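Local coordinates for cellulose hydrolase (Bacillus licheniformis, PDB 4YZT), which hydrolyses internal beta-1,4-glycosidic bonds of cellulose as a three-module family 5 endoglucanase with a TIM-barrel catalytic module, at residues 76-81 and 120-125; 337-342 and 422-427; 359-364 and 416-421; 469-474 and 514-519; 476-481 and 508-513. One frame throughout, in Å; residues are numbered along the deposited sequence.

The chain starts with the TIM-barrel catalytic module. There contact 1 joins the loop after strand 70-73 to helix 118-123, closing a span of 38 residues that holds helix 91-105 and strand 110-114. The X2 module follows, on the other side of the chain's centre. Contact 2 pairs the first and last strands of its mixed sheet, 338-347 and 424-431. Contact 3 lies within that span and joins the ends of strands 355-360 and 409-418, which flank the contact 2 pair. Contacts 2 and 3 touch. The C-terminal part comes last. Contact 4 pairs strands 462-470 and 515-522, and contact 5 falls within its span, tying a loop to helix 505-510. No pairs cross.

Contact 1: 76-81 and 120-125; sequences TWDSHI and WLWISR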
# COMPACT_ATOMS: atom_id res chain seq x y z
N THR A 76 12.66 -13.26 4.51
CA THR A 76 14.05 -12.97 4.23
C THR A 76 14.89 -14.02 4.95
O THR A 76 14.87 -14.11 6.18
CB THR A 76 14.42 -11.54 4.66
OG1 THR A 76 13.60 -10.61 3.92
CG2 THR A 76 15.90 -11.24 4.40
N TRP A 77 15.61 -14.83 4.17
CA TRP A 77 16.32 -15.98 4.72
C TRP A 77 17.74 -15.65 5.19
O TRP A 77 18.29 -16.35 6.05
CB TRP A 77 16.35 -17.12 3.68
CG TRP A 77 14.94 -17.58 3.29
CD1 TRP A 77 14.13 -17.02 2.35
CD2 TRP A 77 14.20 -18.66 3.87
NE1 TRP A 77 12.92 -17.68 2.31
CE2 TRP A 77 12.94 -18.70 3.23
CE3 TRP A 77 14.47 -19.60 4.87
CZ2 TRP A 77 11.97 -19.64 3.55
CZ3 TRP A 77 13.50 -20.54 5.18
CH2 TRP A 77 12.27 -20.55 4.52
N ASP A 78 18.30 -14.58 4.62
CA ASP A 78 19.70 -14.14 4.80
C ASP A 78 20.42 -14.52 6.10
O ASP A 78 21.35 -15.35 6.09
CB ASP A 78 19.74 -12.62 4.64
CG ASP A 78 21.15 -12.05 4.69
OD1 ASP A 78 22.03 -12.56 3.96
OD2 ASP A 78 21.37 -11.08 5.45
N SER A 79 20.02 -13.95 7.23
CA SER A 79 20.79 -14.13 8.46
C SER A 79 20.65 -15.55 9.00
O SER A 79 21.40 -15.95 9.90
CB SER A 79 20.35 -13.13 9.54
OG SER A 79 19.16 -13.54 10.20
N HIS A 80 19.73 -16.32 8.44
CA HIS A 80 19.46 -17.68 8.91
C HIS A 80 20.10 -18.74 8.02
O HIS A 80 19.91 -19.94 8.24
CB HIS A 80 17.94 -17.90 9.00
CG HIS A 80 17.20 -16.74 9.59
ND1 HIS A 80 16.57 -15.78 8.81
CD2 HIS A 80 16.99 -16.37 10.87
CE1 HIS A 80 16.01 -14.88 9.59
NE2 HIS A 80 16.25 -15.22 10.85
N ILE A 81 20.84 -18.31 7.00
CA ILE A 81 21.55 -19.24 6.11
C ILE A 81 22.97 -19.49 6.60
O ILE A 81 23.72 -18.54 6.82
CB ILE A 81 21.61 -18.72 4.65
CG1 ILE A 81 20.21 -18.40 4.14
CG2 ILE A 81 22.33 -19.73 3.74
CD1 ILE A 81 20.20 -17.72 2.77
N TRP A 120 18.35 -8.17 -2.53
CA TRP A 120 19.39 -7.15 -2.52
C TRP A 120 20.44 -7.39 -1.44
O TRP A 120 21.55 -6.87 -1.53
CB TRP A 120 18.78 -5.74 -2.36
CG TRP A 120 17.86 -5.58 -1.20
CD1 TRP A 120 16.50 -5.76 -1.20
CD2 TRP A 120 18.21 -5.20 0.14
NE1 TRP A 120 15.99 -5.52 0.06
CE2 TRP A 120 17.01 -5.17 0.90
CE3 TRP A 120 19.42 -4.89 0.78
CZ2 TRP A 120 16.99 -4.84 2.26
CZ3 TRP A 120 19.39 -4.56 2.14
CH2 TRP A 120 18.18 -4.53 2.85
N LEU A 121 20.11 -8.18 -0.43
CA LEU A 121 21.12 -8.51 0.58
C LEU A 121 22.27 -9.35 -0.01
O LEU A 121 23.44 -9.12 0.32
CB LEU A 121 20.48 -9.24 1.76
CG LEU A 121 19.64 -8.35 2.69
CD1 LEU A 121 18.73 -9.21 3.55
CD2 LEU A 121 20.54 -7.47 3.56
N TRP A 122 21.97 -10.32 -0.88
CA TRP A 122 23.06 -11.10 -1.48
C TRP A 122 22.81 -11.64 -2.90
O TRP A 122 23.77 -11.91 -3.63
CB TRP A 122 23.44 -12.27 -0.55
CG TRP A 122 22.32 -13.25 -0.26
CD1 TRP A 122 21.39 -13.18 0.74
CD2 TRP A 122 22.05 -14.46 -0.97
NE1 TRP A 122 20.55 -14.27 0.69
CE2 TRP A 122 20.93 -15.07 -0.35
CE3 TRP A 122 22.64 -15.10 -2.07
CZ2 TRP A 122 20.39 -16.28 -0.81
CZ3 TRP A 122 22.10 -16.32 -2.51
CH2 TRP A 122 20.99 -16.89 -1.88
N ILE A 123 21.55 -11.81 -3.30
CA ILE A 123 21.28 -12.40 -4.62
C ILE A 123 21.75 -11.47 -5.75
O ILE A 123 22.14 -11.94 -6.83
CB ILE A 123 19.79 -12.76 -4.78
CG1 ILE A 123 19.40 -13.81 -3.72
CG2 ILE A 123 19.50 -13.33 -6.17
CD1 ILE A 123 17.93 -14.17 -3.74
N SER A 124 21.79 -10.16 -5.50
CA SER A 124 22.19 -9.21 -6.55
C SER A 124 23.70 -9.27 -6.86
O SER A 124 24.20 -8.58 -7.75
CB SER A 124 21.78 -7.78 -6.16
OG SER A 124 22.37 -7.43 -4.92
N ARG A 125 24.42 -10.13 -6.14
CA ARG A 125 25.79 -10.46 -6.49
C ARG A 125 25.86 -11.36 -7.74
O ARG A 125 26.96 -11.67 -8.23
CB ARG A 125 26.48 -11.15 -5.31
CG ARG A 125 26.91 -10.21 -4.21
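Leu121 CD1 packs on two residues of the 76-81 loop, 3.6 Å from Thr76 CG2 and 3.7 Å from Asp78 CB. The segments follow the C-terminal ends of adjacent strands 70-73 and 110-114, the end of a TIM barrel where the active site lies. The Thr76 side chain is about 8 Å from a bound glucose unit. Asp78 has CG anti to its own N (chi1 -175°), which carries the carboxylate past Leu121 to the indole of Trp122. Asp78 OD1 stands 3.3 Å from Trp122 CD1, with the carboxylate and ring planes 24° apart. Farther along the ring, Ile81 CD1 comes within 3.9 Å of Trp122 CZ2. No hydrogen bond links the two segments directly. With alanine in place of Asp78 the carboxylate is gone, and a gap is likely to open between Leu121 and the CD1 end of Trp122. Asp118 holds both segments, OD2 bonding Trp122 NE1 and OD1 bonding Trp77 N, while Lys136 makes a cation-pi contact with Trp122. Thr76 OG1 is bonded to Asp42 O and to the N of His117, a glycan-pocket residue. Behind the indole, Ile123 CG1 lies 3.6 Å above the ring plane of Trp122, offset toward the rim.

Contact 2: 337-342 and 422-427; sequences AIIKPA and ASQVMD
Ile339 N donates to Gln424 OE1 at 2.9 Å in a nearly straight bond, with 168° at the hydrogen. The donor is tilted 31° from the amide carbonyl plane. The second direct bond runs from Asp427 N to Ala342 O, 3.0 Å long. Two waters join the other end of the contact. One takes the N-H of Ala337 and donates to Ala422 O. The other donates to both Ala337 O (2.7 Å) and Ala422 O, and receives a weak bond from Gln424 NE2. The strands run parallel here, but their axes come no closer than 7.5 Å. The side-chain amide spans the opening where backbone groups do not meet. It can do so because the Gln424 chain bends at chi2 (-83°) and turns back toward Ala337. With an alanine here, Ile339 N would probably lose its acceptor and the bridging water one of its partners. Beside the Gln424 chain, Ile339 CG2 packs 3.7 Å from Gln424 CB, and Ile339 CD1 packs 3.7 Å from Met426 CB. The peptide bond before Pro341 is cis, and the strands draw together just after it. There Ala342 O also receives a CA-H contact from Met426 CA at 3.2 Å. Pro341 O is buried without a polar partner. Asp427 OD1 is bonded by Gln413 NE2, and OD2 forms a salt bridge with Lys280. This pair lies in the mixed sheet of the X2 module, between strands 355-360 and 409-418. Helices 280-296 and 321-330 cover Gln424 through Trp284, Val322 and Ile326, so the sheet packs against the catalytic module at least through helix 280-296.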
# COMPACT_ATOMS: atom_id res chain seq x y z
N ALA A 337 -19.63 2.07 -4.79
CA ALA A 337 -19.94 3.47 -4.99
C ALA A 337 -18.90 4.33 -4.24
O ALA A 337 -18.42 3.95 -3.17
CB ALA A 337 -21.36 3.77 -4.51
N ILE A 338 -18.56 5.48 -4.83
CA ILE A 338 -17.59 6.38 -4.22
C ILE A 338 -18.21 7.78 -4.07
O ILE A 338 -18.69 8.36 -5.05
CB ILE A 338 -16.29 6.47 -5.07
CG1 ILE A 338 -15.71 5.07 -5.35
CG2 ILE A 338 -15.26 7.34 -4.37
CD1 ILE A 338 -15.16 4.35 -4.11
N ILE A 339 -18.23 8.30 -2.84
CA ILE A 339 -18.74 9.65 -2.58
C ILE A 339 -17.65 10.72 -2.62
O ILE A 339 -16.48 10.44 -2.33
CB ILE A 339 -19.47 9.74 -1.21
CG1 ILE A 339 -18.48 9.57 -0.06
CG2 ILE A 339 -20.61 8.73 -1.13
CD1 ILE A 339 -19.09 9.83 1.32
N LYS A 340 -18.05 11.94 -2.97
CA LYS A 340 -17.16 13.11 -2.94
C LYS A 340 -17.96 14.33 -2.47
O LYS A 340 -18.93 14.72 -3.13
CB LYS A 340 -16.55 13.38 -4.32
CG LYS A 340 -15.31 14.25 -4.31
CD LYS A 340 -14.67 14.34 -5.70
CE LYS A 340 -13.37 15.14 -5.65
NZ LYS A 340 -12.83 15.39 -7.02
N PRO A 341 -17.56 14.94 -1.35
CA PRO A 341 -16.35 14.65 -0.58
C PRO A 341 -16.54 13.52 0.42
O PRO A 341 -17.67 13.23 0.81
CB PRO A 341 -16.09 15.97 0.15
CG PRO A 341 -17.46 16.51 0.41
CD PRO A 341 -18.32 16.07 -0.77
N ALA A 342 -15.44 12.91 0.84
CA ALA A 342 -15.47 11.92 1.90
C ALA A 342 -15.23 12.58 3.25
O ALA A 342 -15.65 12.06 4.29
CB ALA A 342 -14.42 10.84 1.65
N ALA A 422 -19.40 -1.85 -0.84
CA ALA A 422 -19.08 -1.26 0.46
C ALA A 422 -19.90 0.00 0.77
O ALA A 422 -20.30 0.74 -0.13
CB ALA A 422 -17.60 -0.95 0.52
N SER A 423 -20.16 0.24 2.05
CA SER A 423 -20.73 1.52 2.46
C SER A 423 -19.67 2.61 2.39
O SER A 423 -18.48 2.34 2.52
CB SER A 423 -21.29 1.44 3.88
OG SER A 423 -22.44 0.60 3.93
N GLN A 424 -20.11 3.84 2.18
CA GLN A 424 -19.22 4.99 2.21
C GLN A 424 -19.49 5.76 3.50
O GLN A 424 -20.64 5.92 3.91
CB GLN A 424 -19.45 5.87 0.99
CG GLN A 424 -18.97 5.25 -0.32
CD GLN A 424 -17.49 5.44 -0.53
OE1 GLN A 424 -17.04 6.53 -0.89
NE2 GLN A 424 -16.72 4.40 -0.27
N VAL A 425 -18.43 6.23 4.15
CA VAL A 425 -18.54 7.00 5.39
C VAL A 425 -17.98 8.42 5.25
O VAL A 425 -16.79 8.59 4.96
CB VAL A 425 -17.81 6.31 6.54
CG1 VAL A 425 -17.89 7.16 7.81
CG2 VAL A 425 -18.35 4.90 6.76
N MET A 426 -18.81 9.43 5.45
CA MET A 426 -18.37 10.82 5.36
C MET A 426 -18.17 11.44 6.74
O MET A 426 -19.11 11.50 7.54
CB MET A 426 -19.38 11.64 4.56
CG MET A 426 -18.95 13.07 4.25
SD MET A 426 -20.22 13.99 3.35
CE MET A 426 -21.38 14.33 4.65
N ASP A 427 -16.96 11.91 7.04
CA ASP A 427 -16.71 12.60 8.30
C ASP A 427 -17.17 14.05 8.18
O ASP A 427 -16.88 14.72 7.19
CB ASP A 427 -15.23 12.56 8.67
CG ASP A 427 -14.78 11.21 9.21
OD1 ASP A 427 -15.58 10.25 9.23
OD2 ASP A 427 -13.61 11.12 9.62
O HOH W 1 -21.02 0.35 -2.93
O HOH W 2 -18.09 2.00 -1.32

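Contact 3: 359-364 and 416-421; sequences IQLNGN and FTFHKG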
# COMPACT_ATOMS: atom_id res chain seq x y z
N ILE A 359 -22.06 11.25 -5.94
CA ILE A 359 -21.79 9.82 -5.83
C ILE A 359 -21.47 9.19 -7.19
O ILE A 359 -22.29 9.24 -8.11
CB ILE A 359 -22.98 9.06 -5.20
CG1 ILE A 359 -23.48 9.77 -3.94
CG2 ILE A 359 -22.60 7.62 -4.90
CD1 ILE A 359 -24.66 9.08 -3.30
N GLN A 360 -20.27 8.63 -7.33
CA GLN A 360 -19.95 7.75 -8.44
C GLN A 360 -20.52 6.37 -8.11
O GLN A 360 -19.88 5.57 -7.41
CB GLN A 360 -18.43 7.71 -8.69
CG GLN A 360 -17.97 6.73 -9.77
CD GLN A 360 -16.47 6.79 -10.01
OE1 GLN A 360 -15.84 7.83 -9.79
NE2 GLN A 360 -15.90 5.68 -10.44
N LEU A 361 -21.72 6.11 -8.61
CA LEU A 361 -22.49 4.93 -8.22
C LEU A 361 -21.84 3.62 -8.67
O LEU A 361 -21.91 2.62 -7.95
CB LEU A 361 -23.91 5.02 -8.78
CG LEU A 361 -24.79 6.06 -8.11
CD1 LEU A 361 -26.09 6.23 -8.88
CD2 LEU A 361 -25.08 5.67 -6.66
N ASN A 362 -21.21 3.64 -9.83
CA ASN A 362 -20.61 2.44 -10.42
C ASN A 362 -21.62 1.29 -10.49
O ASN A 362 -21.31 0.15 -10.16
CB ASN A 362 -19.36 2.00 -9.63
CG ASN A 362 -18.18 2.96 -9.81
OD1 ASN A 362 -17.98 3.52 -10.88
ND2 ASN A 362 -17.39 3.13 -8.75
N GLY A 363 -22.85 1.61 -10.89
CA GLY A 363 -23.91 0.61 -11.03
C GLY A 363 -24.75 0.36 -9.79
O GLY A 363 -25.75 -0.35 -9.85
N ASN A 364 -24.36 0.94 -8.66
CA ASN A 364 -25.05 0.70 -7.40
C ASN A 364 -26.23 1.65 -7.16
O ASN A 364 -26.45 2.60 -7.92
CB ASN A 364 -24.06 0.78 -6.24
CG ASN A 364 -23.08 -0.38 -6.23
OD1 ASN A 364 -23.49 -1.53 -6.17
ND2 ASN A 364 -21.79 -0.07 -6.29
N PHE A 416 -23.31 6.18 4.13
CA PHE A 416 -24.12 5.96 2.94
C PHE A 416 -24.10 4.46 2.63
O PHE A 416 -23.03 3.91 2.36
CB PHE A 416 -23.59 6.74 1.73
CG PHE A 416 -23.62 8.25 1.90
CD1 PHE A 416 -22.79 8.89 2.81
CD2 PHE A 416 -24.46 9.03 1.11
CE1 PHE A 416 -22.81 10.27 2.95
CE2 PHE A 416 -24.49 10.42 1.25
CZ PHE A 416 -23.66 11.04 2.17
N THR A 417 -25.26 3.81 2.68
CA THR A 417 -25.33 2.39 2.39
C THR A 417 -25.82 2.17 0.97
O THR A 417 -26.58 2.98 0.45
CB THR A 417 -26.26 1.64 3.37
OG1 THR A 417 -27.61 2.12 3.22
CG2 THR A 417 -25.81 1.85 4.80
N PHE A 418 -25.37 1.09 0.35
CA PHE A 418 -25.79 0.76 -1.01
C PHE A 418 -26.28 -0.68 -1.05
O PHE A 418 -25.93 -1.47 -0.18
CB PHE A 418 -24.63 1.00 -2.00
CG PHE A 418 -24.15 2.43 -2.00
CD1 PHE A 418 -24.72 3.37 -2.84
CD2 PHE A 418 -23.16 2.84 -1.12
CE1 PHE A 418 -24.29 4.69 -2.82
CE2 PHE A 418 -22.73 4.16 -1.09
CZ PHE A 418 -23.31 5.08 -1.94
N HIS A 419 -27.13 -1.01 -2.02
CA HIS A 419 -27.70 -2.35 -2.09
C HIS A 419 -26.60 -3.39 -2.20
O HIS A 419 -26.68 -4.46 -1.60
CB HIS A 419 -28.67 -2.46 -3.27
CG HIS A 419 -29.35 -3.80 -3.36
ND1 HIS A 419 -29.08 -4.70 -4.37
CD2 HIS A 419 -30.28 -4.38 -2.57
CE1 HIS A 419 -29.83 -5.78 -4.20
NE2 HIS A 419 -30.56 -5.61 -3.12
N LYS A 420 -25.56 -3.06 -2.96
CA LYS A 420 -24.37 -3.90 -3.08
C LYS A 420 -23.08 -3.06 -2.99
O LYS A 420 -23.10 -1.85 -3.22
CB LYS A 420 -24.39 -4.70 -4.38
CG LYS A 420 -25.53 -5.71 -4.43
CD LYS A 420 -25.66 -6.35 -5.80
CE LYS A 420 -26.91 -7.22 -5.88
NZ LYS A 420 -27.12 -7.78 -7.25
N GLY A 421 -21.98 -3.72 -2.63
CA GLY A 421 -20.71 -3.05 -2.47
C GLY A 421 -20.59 -2.37 -1.11
O GLY A 421 -21.55 -2.31 -0.34
O HOH W 3 -26.07 -1.45 -5.00
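Asn364 OD1 and Lys420 N are joined by one water. It donates to Asn364 OD1 at 2.8 Å and accepts from Lys420 N at 2.6 Å. Asn364 CG is anti to the carbonyl carbon (chi1 -70°), which points the amide toward Lys420. Asn364 OD1 also lies 3.0 Å from Lys420 O. Both are acceptors, so this approach is not a bond. The amide nitrogen faces other partners. Asn364 ND2 donates to Pro335 O and, weakly, to Leu361 O, so the amide is fixed at both ends. Gly421 lies close by with a positive phi, and a beta carbon there would come 3.6 Å from Asn364 ND2. Asn364 ends a type I' turn that begins at Leu361. The turn is braced from outside by Gln360 NE2, which bonds Asn362 OD1 at 3.0 Å, in the carbonyl plane and on a lone pair.

Apolar packing centres on the Phe418 ring. Ile359 CG2 meets it from the opposite direction, 4.0 Å from Phe418 CZ. Leu361 CD2 crosses at about a right angle and comes 4.0 Å from Phe418 CE1. Asn364 CB rests near the root of the same side chain. Farther along, Ile359 CD1 approaches Phe416 CD2 loosely, at 4.4 Å. Both strands belong to one mixed sheet, which curls so that these side chains meet inside it, consistent with the sandwich-like E-set fold of the X2 family. The 361-364 turn leads from strand 355-360 into strand 366-371, whose Leu366 touches both phenylalanines. Strand 424-431 borders 409-418 on its other side and adds Met426 to Phe416 and Gln424 to Phe418.

Contact 4: 469-474 and 514-519; sequences VVDSTG and DSTFTF
Val469 pairs with Thr516 through two backbone hydrogen bonds, as an antiparallel pair. Val469 N donates to Thr516 O, and Thr516 N donates to Val469 O, each 3.0 Å long. The side chains of this hydrogen-bonded pair share one face of the sheet. Val470 follows in a non-hydrogen-bonded pair with Ser515, their side chains on the other face. Asp471 ends the pairing. Its N donates to Asp514 O at 3.0 Å, and its carboxylate turns back over the neighbouring strand. Asp471 CG is anti to the carbonyl carbon (chi1 -73°), which brings OD1 to the hydroxyl of Thr516. Thr516 OG1 donates to the syn lone pair of Asp471 OD1 at 2.7 Å. The same hydroxyl is bonded to Lys531 NZ, a nearby positive charge that is likely to favour the ionised carboxylate. One water donates to Asp471 OD2 (2.6 Å) and to Ser515 O. At Ser472 the chain bends away, and a second water links Ser472 N to Asp514 O. Gly474 N closes the turn on Val470 O. In this C-terminal sheet strand 462-470 lies at the margin. Strand 515-522 runs between it and strand 527-535, and its Phe517 packs on Leu503 of strand 500-503.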
# COMPACT_ATOMS: atom_id res chain seq x y z
N VAL A 469 11.57 26.39 0.70
CA VAL A 469 12.15 27.33 -0.24
C VAL A 469 13.29 28.10 0.43
O VAL A 469 13.19 28.45 1.60
CB VAL A 469 11.07 28.31 -0.75
CG1 VAL A 469 11.66 29.49 -1.44
CG2 VAL A 469 10.07 27.58 -1.67
N VAL A 470 14.39 28.32 -0.30
CA VAL A 470 15.47 29.15 0.22
C VAL A 470 15.07 30.61 0.05
O VAL A 470 14.74 31.04 -1.06
CB VAL A 470 16.80 28.87 -0.48
CG1 VAL A 470 17.92 29.67 0.16
CG2 VAL A 470 17.11 27.37 -0.46
N ASP A 471 15.09 31.38 1.13
CA ASP A 471 14.61 32.76 1.09
C ASP A 471 15.36 33.64 0.08
O ASP A 471 14.74 34.35 -0.71
CB ASP A 471 14.71 33.40 2.48
CG ASP A 471 13.66 32.88 3.45
OD1 ASP A 471 12.80 32.06 3.05
OD2 ASP A 471 13.69 33.31 4.62
N SER A 472 16.69 33.61 0.10
CA SER A 472 17.46 34.55 -0.71
C SER A 472 17.32 34.29 -2.21
O SER A 472 17.46 35.20 -3.01
CB SER A 472 18.94 34.51 -0.33
OG SER A 472 19.49 33.24 -0.59
N THR A 473 17.03 33.04 -2.58
CA THR A 473 17.02 32.66 -3.99
C THR A 473 15.65 32.22 -4.51
O THR A 473 15.36 32.33 -5.70
CB THR A 473 18.01 31.51 -4.26
OG1 THR A 473 17.51 30.31 -3.66
CG2 THR A 473 19.38 31.84 -3.66
N GLY A 474 14.81 31.71 -3.61
CA GLY A 474 13.49 31.23 -4.00
C GLY A 474 13.53 29.82 -4.56
O GLY A 474 12.51 29.28 -5.00
N ASP A 514 18.73 30.98 5.57
CA ASP A 514 17.36 31.12 6.05
C ASP A 514 16.31 30.64 5.02
O ASP A 514 16.36 31.00 3.84
CB ASP A 514 17.10 32.57 6.45
CG ASP A 514 18.00 33.02 7.58
OD1 ASP A 514 18.76 32.19 8.14
OD2 ASP A 514 17.94 34.22 7.93
N SER A 515 15.38 29.81 5.47
CA SER A 515 14.41 29.16 4.58
C SER A 515 13.01 29.22 5.15
O SER A 515 12.82 29.42 6.36
CB SER A 515 14.80 27.69 4.33
OG SER A 515 16.10 27.60 3.77
N THR A 516 12.03 29.06 4.28
CA THR A 516 10.63 29.13 4.65
C THR A 516 9.94 27.83 4.25
O THR A 516 10.03 27.41 3.10
CB THR A 516 9.91 30.33 3.99
OG1 THR A 516 10.52 31.55 4.43
CG2 THR A 516 8.43 30.34 4.34
N PHE A 517 9.29 27.18 5.22
CA PHE A 517 8.53 25.96 4.96
C PHE A 517 7.04 26.23 5.05
O PHE A 517 6.58 26.90 5.97
CB PHE A 517 8.93 24.86 5.95
CG PHE A 517 10.33 24.39 5.77
CD1 PHE A 517 10.61 23.30 4.97
CD2 PHE A 517 11.38 25.06 6.39
CE1 PHE A 517 11.93 22.88 4.79
CE2 PHE A 517 12.69 24.64 6.23
CZ PHE A 517 12.96 23.55 5.42
N THR A 518 6.31 25.73 4.07
CA THR A 518 4.86 25.88 4.06
C THR A 518 4.21 24.52 4.28
O THR A 518 4.28 23.63 3.42
CB THR A 518 4.36 26.49 2.74
OG1 THR A 518 4.98 27.77 2.52
CG2 THR A 518 2.84 26.67 2.78
N PHE A 519 3.57 24.37 5.44
CA PHE A 519 2.85 23.15 5.77
C PHE A 519 1.42 23.28 5.25
O PHE A 519 0.60 23.95 5.86
CB PHE A 519 2.87 22.89 7.29
CG PHE A 519 4.22 22.51 7.81
CD1 PHE A 519 5.17 23.48 8.09
CD2 PHE A 519 4.55 21.17 8.00
CE1 PHE A 519 6.43 23.13 8.55
CE2 PHE A 519 5.80 20.81 8.47
CZ PHE A 519 6.75 21.80 8.74
O HOH W 4 13.40 32.31 6.95
O HOH W 5 18.25 32.42 2.28

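Contact 5: 476-481 and 508-513; sequences PVLEEV and LKYLKS
Tyr510 is laid across two methyl bumps, Leu478 CD2 and Val481 CG2, and spans the dip between them. The contact sets an irregular loop, opening with a type I turn from Pro476 to Glu479, against the end of helix 505-510 in the C-terminal part of the chain. The two methyl groups come at the tyrosine from the same side of its ring. Leu478 CD2 is the bump at the root, 3.6 Å from Tyr510 CD2 and almost as near to CG and CB. Val481 CG2 is the bump at the far end, 3.5 Å from Tyr510 CZ and 3.3 Å from Tyr510 OH. Both side chains cross the tyrosine at about a right angle. Tyr510 has CG anti to the carbonyl carbon (chi1 -82°), which swings the ring out from the helix end to the loop. A backbone bond from Val481 N to Leu478 O, 2.8 Å long, holds these two residues at their spacing.

A second, smaller fit lies on the buried side. Val477 CG1 meets Leu511 CD2 at 3.8 Å, the side chains crossing at a slant so that one methyl sets against the other. Leu511 also touches Phe517, Val532 and Ile534, and Val477 touches Ser515 and Phe517. The two residues thus join the loop and the helix end to the sheet of strands 515-522 and 527-535. Leu478 is backed by Leu488 and Asp493. No hydrogen bond passes directly between the segments. Instead one water donates to both backbones, to Val477 O at 2.8 Å and to Tyr510 O at 2.7 Å.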
# COMPACT_ATOMS: atom_id res chain seq x y z
N PRO A 476 14.31 25.56 -4.39
CA PRO A 476 14.02 24.48 -3.45
C PRO A 476 15.11 24.28 -2.38
O PRO A 476 16.30 24.33 -2.69
CB PRO A 476 13.91 23.24 -4.36
CG PRO A 476 13.42 23.80 -5.65
CD PRO A 476 14.15 25.12 -5.79
N VAL A 477 14.69 24.06 -1.14
CA VAL A 477 15.61 23.70 -0.06
C VAL A 477 16.33 22.39 -0.43
O VAL A 477 17.52 22.23 -0.17
CB VAL A 477 14.85 23.55 1.28
CG1 VAL A 477 15.64 22.74 2.28
CG2 VAL A 477 14.51 24.92 1.84
N LEU A 478 15.61 21.46 -1.06
CA LEU A 478 16.22 20.21 -1.50
C LEU A 478 16.64 20.22 -2.97
O LEU A 478 16.62 19.18 -3.63
CB LEU A 478 15.26 19.04 -1.28
CG LEU A 478 14.84 18.68 0.15
CD1 LEU A 478 14.17 17.32 0.17
CD2 LEU A 478 16.00 18.72 1.12
N GLU A 479 17.04 21.40 -3.46
CA GLU A 479 17.40 21.58 -4.87
C GLU A 479 18.48 20.58 -5.33
O GLU A 479 18.49 20.14 -6.48
CB GLU A 479 17.87 23.02 -5.13
CG GLU A 479 18.16 23.32 -6.61
CD GLU A 479 18.89 24.64 -6.86
OE1 GLU A 479 18.93 25.50 -5.94
OE2 GLU A 479 19.43 24.82 -7.98
N GLU A 480 19.39 20.22 -4.42
CA GLU A 480 20.48 19.30 -4.76
C GLU A 480 19.97 17.87 -4.96
O GLU A 480 20.66 17.04 -5.55
CB GLU A 480 21.56 19.33 -3.67
CG GLU A 480 22.49 20.55 -3.78
N VAL A 481 18.76 17.60 -4.46
CA VAL A 481 18.14 16.28 -4.63
C VAL A 481 17.08 16.32 -5.73
O VAL A 481 17.14 15.55 -6.69
CB VAL A 481 17.49 15.80 -3.31
CG1 VAL A 481 16.88 14.43 -3.49
CG2 VAL A 481 18.51 15.78 -2.18
N LEU A 508 16.86 19.19 7.53
CA LEU A 508 17.63 20.17 8.28
C LEU A 508 19.08 20.20 7.79
O LEU A 508 19.70 21.27 7.70
CB LEU A 508 17.58 19.84 9.77
CG LEU A 508 16.19 19.74 10.39
CD1 LEU A 508 16.29 19.53 11.89
CD2 LEU A 508 15.30 20.96 10.05
N LYS A 509 19.61 19.03 7.46
CA LYS A 509 21.00 18.90 7.03
C LYS A 509 21.25 19.52 5.65
O LYS A 509 22.39 19.82 5.30
CB LYS A 509 21.41 17.42 7.02
CG LYS A 509 21.70 16.85 8.41
CD LYS A 509 21.90 15.34 8.36
N TYR A 510 20.19 19.73 4.87
CA TYR A 510 20.36 20.37 3.56
C TYR A 510 20.31 21.90 3.65
O TYR A 510 20.66 22.58 2.68
CB TYR A 510 19.30 19.88 2.57
CG TYR A 510 19.66 18.56 1.93
CD1 TYR A 510 20.62 18.50 0.92
CD2 TYR A 510 19.06 17.37 2.32
CE1 TYR A 510 20.97 17.30 0.32
CE2 TYR A 510 19.40 16.16 1.72
CZ TYR A 510 20.37 16.14 0.73
OH TYR A 510 20.73 14.95 0.12
N LEU A 511 19.88 22.44 4.79
CA LEU A 511 19.74 23.89 4.95
C LEU A 511 21.08 24.63 4.90
O LEU A 511 22.04 24.26 5.59
CB LEU A 511 19.01 24.20 6.26
CG LEU A 511 17.56 23.71 6.35
CD1 LEU A 511 17.05 23.80 7.77
CD2 LEU A 511 16.69 24.53 5.42
N LYS A 512 21.14 25.69 4.08
CA LYS A 512 22.36 26.46 3.90
C LYS A 512 22.19 27.89 4.40
O LYS A 512 23.15 28.54 4.83
CB LYS A 512 22.78 26.49 2.43
CG LYS A 512 23.08 25.12 1.84
N SER A 513 20.96 28.39 4.29
CA SER A 513 20.65 29.75 4.72
C SER A 513 19.18 29.82 5.10
O SER A 513 18.47 28.83 4.97
CB SER A 513 20.99 30.77 3.62
OG SER A 513 20.21 30.56 2.45
O HOH W 6 19.12 24.20 1.11